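Side-chain contacts in DUF211 domain-containing protein (Archaeoglobus fulgidus DSM 4304, PDB 3BPD), which is of unknown function but binds magnesium ions and assembles as a heptamer with a ferredoxin-like fold in each subunit: residues E63-K66 against G67-D71; E81-G85 against K86-E90. The protein carries 1 engineered substitution. All coordinates share one frame; numbering follows the deposited sequence.

Contact 1: E63-K66 against G67-D71; sequences EQIK and GVIED
K66 and E70 sit one turn apart on helix 62-71, the second helix of the βαββαβ ferredoxin-like fold, and their side chains lean across each other on its outer face. K66 runs out fully extended with CG trans to the backbone N (chi1 179°), which carries its methylene chain past the E70 carboxylate; CG of K66 lies 3.3 Å from OE1 of E70. The charged ends are looser: NZ of K66 is 4.0 Å from OE2 of E70, a long salt bridge. Were K66 an alanine, the E70 carboxylate would probably lose its positive mate and the methylene chain beside it, and be freer to turn. The helix backbone ties the same two residues, E70 N bonding to K66 O at 2.9 Å. On the inner face I65 and I69 make the corresponding apolar step, CG2 of I65 meeting CD1 of I69 at 4.2 Å. They pack onto L9, L11, I53 and I55 of the sheet and onto L28 of helix 21-29, while V68 also lies against L28. Near the start of the helix, D61 OD2 accepts from Q64 N. The two isoleucines are joined through the main chain as well, N of I69 donating to O of I65 at 3.1 Å.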
loop_
_atom_site.group_PDB
_atom_site.type_symbol
_atom_site.label_atom_id
_atom_site.label_comp_id
_atom_site.label_asym_id
_atom_site.label_seq_id
_atom_site.Cartn_x
_atom_site.Cartn_y
_atom_site.Cartn_z
ATOM N N GLU F 63 2.271 13.151 -31.621
ATOM C CA GLU F 63 1.423 13.743 -32.651
ATOM C C GLU F 63 0.349 12.746 -33.097
ATOM O O GLU F 63 -0.836 13.073 -33.149
ATOM C CB GLU F 63 2.269 14.183 -33.856
ATOM C CG GLU F 63 3.292 15.306 -33.567
ATOM C CD GLU F 63 2.666 16.632 -33.090
ATOM O OE1 GLU F 63 1.741 17.148 -33.762
ATOM O OE2 GLU F 63 3.122 17.159 -32.046
ATOM N N GLN F 64 0.768 11.528 -33.412
ATOM C CA GLN F 64 -0.172 10.508 -33.837
ATOM C C GLN F 64 -1.267 10.304 -32.786
ATOM O O GLN F 64 -2.445 10.221 -33.126
ATOM C CB GLN F 64 0.557 9.187 -34.093
ATOM C CG GLN F 64 -0.352 8.087 -34.616
ATOM C CD GLN F 64 0.359 6.755 -34.736
ATOM O OE1 GLN F 64 1.049 6.329 -33.809
ATOM N NE2 GLN F 64 0.185 6.081 -35.873
ATOM N N ILE F 65 -0.884 10.219 -31.515
ATOM C CA ILE F 65 -1.859 10.034 -30.448
ATOM C C ILE F 65 -2.784 11.244 -30.370
ATOM O O ILE F 65 -3.998 11.102 -30.192
ATOM C CB ILE F 65 -1.167 9.822 -29.086
ATOM C CG1 ILE F 65 -0.497 8.445 -29.064
ATOM C CG2 ILE F 65 -2.181 9.933 -27.960
ATOM C CD1 ILE F 65 0.347 8.168 -27.844
ATOM N N LYS F 66 -2.205 12.433 -30.514
ATOM C CA LYS F 66 -2.981 13.667 -30.478
ATOM C C LYS F 66 -3.931 13.664 -31.680
ATOM O O LYS F 66 -5.080 14.110 -31.601
ATOM C CB LYS F 66 -2.042 14.881 -30.544
ATOM C CG LYS F 66 -2.766 16.219 -30.538
ATOM C CD LYS F 66 -1.814 17.392 -30.714
ATOM C CE LYS F 66 -2.609 18.682 -30.933
ATOM N NZ LYS F 66 -1.793 19.931 -31.059
ATOM N N GLY F 67 -3.431 13.141 -32.792
ATOM C CA GLY F 67 -4.232 13.078 -33.990
ATOM C C GLY F 67 -5.508 12.319 -33.728
ATOM O O GLY F 67 -6.590 12.835 -33.990
ATOM N N VAL F 68 -5.382 11.105 -33.191
ATOM C CA VAL F 68 -6.537 10.265 -32.915
ATOM C C VAL F 68 -7.524 10.971 -32.016
ATOM O O VAL F 68 -8.702 11.067 -32.349
ATOM C CB VAL F 68 -6.132 8.934 -32.254
ATOM C CG1 VAL F 68 -7.351 8.048 -32.089
ATOM C CG2 VAL F 68 -5.088 8.234 -33.093
ATOM N N ILE F 69 -7.044 11.465 -30.878
ATOM C CA ILE F 69 -7.900 12.167 -29.928
ATOM C C ILE F 69 -8.645 13.343 -30.574
ATOM O O ILE F 69 -9.851 13.515 -30.372
ATOM C CB ILE F 69 -7.065 12.683 -28.711
ATOM C CG1 ILE F 69 -6.549 11.497 -27.902
ATOM C CG2 ILE F 69 -7.902 13.617 -27.819
ATOM C CD1 ILE F 69 -5.719 11.900 -26.710
ATOM N N GLU F 70 -7.924 14.144 -31.352
ATOM C CA GLU F 70 -8.521 15.297 -32.013
ATOM C C GLU F 70 -9.402 14.955 -33.206
ATOM O O GLU F 70 -10.308 15.717 -33.541
ATOM C CB GLU F 70 -7.440 16.267 -32.453
ATOM C CG GLU F 70 -6.705 16.908 -31.310
ATOM C CD GLU F 70 -5.679 17.916 -31.787
ATOM O OE1 GLU F 70 -4.895 17.579 -32.708
ATOM O OE2 GLU F 70 -5.653 19.040 -31.240
ATOM N N ASP F 71 -9.129 13.830 -33.860
ATOM C CA ASP F 71 -9.939 13.407 -34.998
ATOM C C ASP F 71 -11.286 12.980 -34.450
ATOM O O ASP F 71 -12.319 13.129 -35.106
ATOM C CB ASP F 71 -9.312 12.205 -35.714
ATOM C CG ASP F 71 -8.190 12.595 -36.657
ATOM O OD1 ASP F 71 -8.117 13.796 -37.038
ATOM O OD2 ASP F 71 -7.395 11.690 -37.027
#

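Contact 2: E81-G85 against K86-E90; sequences EVVAG and KIIVE
OE1 of E81 accepts from two donors: a water 2.7 Å away, which also donates to OE2 of E90 at 2.9 Å, and ND2 of N38 from the second subunit. The water thus links the last strand of the ferredoxin-like fold, 75-85, to the tail that doubles back beside it. R8 on the neighbouring strand 6-16 forms salt bridges through NH2 to OE2 of both glutamates, which probably eases the repulsion between carboxylates whose nearest oxygens, E81 OE1 and E90 OE2, are 4.7 Å apart. E90 gets there by curling, since its chi1 and chi2 both lie near -60° and bring the carboxylate back toward the strand. The reversal begins at G85, whose phi of 126° would jam any side chain against the preceding carbonyl. Past the bend the returning chain makes no ladder with 81-85, and V83 fills the angle instead. Its CG1 packs against the backbone of the tail, 3.9 Å from CA of I88, and meets CG2 of I88 at 4.2 Å. Along the edge not paired with strand 6-16, residues 81-85 form an antiparallel ladder with a strand of the second subunit, carrying the sheet across the interface, and N38 of that subunit also donates through ND2 to O of V89.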
loop_
_atom_site.group_PDB
_atom_site.type_symbol
_atom_site.label_atom_id
_atom_site.label_comp_id
_atom_site.label_asym_id
_atom_site.label_seq_id
_atom_site.Cartn_x
_atom_site.Cartn_y
_atom_site.Cartn_z
ATOM N N GLU F 81 1.278 13.843 -17.217
ATOM C CA GLU F 81 2.432 13.012 -16.920
ATOM C C GLU F 81 3.038 12.472 -18.191
ATOM O O GLU F 81 2.325 12.161 -19.143
ATOM C CB GLU F 81 2.079 11.837 -16.016
ATOM C CG GLU F 81 3.242 11.473 -15.099
ATOM C CD GLU F 81 3.182 10.062 -14.542
ATOM O OE1 GLU F 81 3.760 9.835 -13.457
ATOM O OE2 GLU F 81 2.584 9.176 -15.190
ATOM N N VAL F 82 4.362 12.375 -18.203
ATOM C CA VAL F 82 5.084 11.847 -19.351
ATOM C C VAL F 82 6.197 10.961 -18.831
ATOM O O VAL F 82 6.834 11.282 -17.839
ATOM C CB VAL F 82 5.759 12.950 -20.180
ATOM C CG1 VAL F 82 6.174 12.382 -21.525
ATOM C CG2 VAL F 82 4.835 14.130 -20.355
ATOM N N VAL F 83 6.426 9.839 -19.494
ATOM C CA VAL F 83 7.506 8.946 -19.107
ATOM C C VAL F 83 8.295 8.611 -20.369
ATOM O O VAL F 83 7.719 8.290 -21.403
ATOM C CB VAL F 83 6.968 7.669 -18.465
ATOM C CG1 VAL F 83 8.116 6.831 -17.963
ATOM C CG2 VAL F 83 6.040 8.024 -17.320
ATOM N N ALA F 84 9.614 8.717 -20.294
ATOM C CA ALA F 84 10.458 8.429 -21.451
ATOM C C ALA F 84 11.732 7.708 -21.042
ATOM O O ALA F 84 12.297 7.988 -19.984
ATOM C CB ALA F 84 10.803 9.723 -22.179
ATOM N N GLY F 85 12.186 6.781 -21.881
ATOM C CA GLY F 85 13.399 6.044 -21.563
ATOM C C GLY F 85 13.221 4.543 -21.610
ATOM O O GLY F 85 12.229 4.054 -22.128
ATOM N N LYS F 86 14.169 3.800 -21.058
ATOM C CA LYS F 86 14.085 2.346 -21.094
ATOM C C LYS F 86 13.212 1.802 -19.987
ATOM O O LYS F 86 12.531 0.794 -20.149
ATOM C CB LYS F 86 15.480 1.737 -20.964
ATOM C CG LYS F 86 16.502 2.343 -21.922
ATOM C CD LYS F 86 17.929 2.066 -21.463
ATOM C CE LYS F 86 18.948 2.765 -22.350
ATOM N NZ LYS F 86 20.327 2.597 -21.823
ATOM N N ILE F 87 13.229 2.485 -18.853
ATOM C CA ILE F 87 12.472 2.049 -17.691
ATOM C C ILE F 87 11.340 2.998 -17.323
ATOM O O ILE F 87 11.538 4.210 -17.266
ATOM C CB ILE F 87 13.414 1.910 -16.491
ATOM C CG1 ILE F 87 14.499 0.888 -16.817
ATOM C CG2 ILE F 87 12.645 1.490 -15.254
ATOM C CD1 ILE F 87 15.522 0.690 -15.696
ATOM N N ILE F 88 10.161 2.441 -17.072
ATOM C CA ILE F 88 9.016 3.245 -16.684
ATOM C C ILE F 88 9.253 3.720 -15.264
ATOM O O ILE F 88 8.978 2.994 -14.319
ATOM C CB ILE F 88 7.716 2.418 -16.672
ATOM C CG1 ILE F 88 7.467 1.784 -18.045
ATOM C CG2 ILE F 88 6.563 3.290 -16.243
ATOM C CD1 ILE F 88 7.283 2.775 -19.172
ATOM N N VAL F 89 9.763 4.936 -15.123
ATOM C CA VAL F 89 10.032 5.542 -13.811
ATOM C C VAL F 89 8.784 6.233 -13.246
ATOM O O VAL F 89 8.192 7.080 -13.909
ATOM C CB VAL F 89 11.145 6.599 -13.931
ATOM C CG1 VAL F 89 11.276 7.374 -12.646
ATOM C CG2 VAL F 89 12.460 5.925 -14.309
ATOM N N GLU F 90 8.386 5.880 -12.030
ATOM C CA GLU F 90 7.209 6.500 -11.411
ATOM C C GLU F 90 7.560 7.830 -10.742
ATOM O O GLU F 90 8.730 8.127 -10.494
ATOM C CB GLU F 90 6.592 5.566 -10.361
ATOM C CG GLU F 90 6.119 4.231 -10.899
ATOM C CD GLU F 90 4.984 4.381 -11.886
ATOM O OE1 GLU F 90 4.697 3.404 -12.607
ATOM O OE2 GLU F 90 4.378 5.474 -11.942
HETATM O O HOH W 1 3.893 8.237 -11.333
#

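Both contacts belong to the last α-β unit of the fold, helix 62-71 leading on to strand 75-85, but they do not touch: their nearest atoms are about 10 Å apart. Contact 1 stays within a single helix, where main-chain bonds do most of the work. One face is apolar and feeds the hydrophobic core between helices and sheet, while the other bears a loose ion pair, and no other subunit reaches it. Contact 2 lies farther out, at the edge strand and its tail, where the polar links run through a water, an arginine and an asparagine of the second subunit. Between its segments the apolar part is V83 against I88, and the setting is the subunit interface.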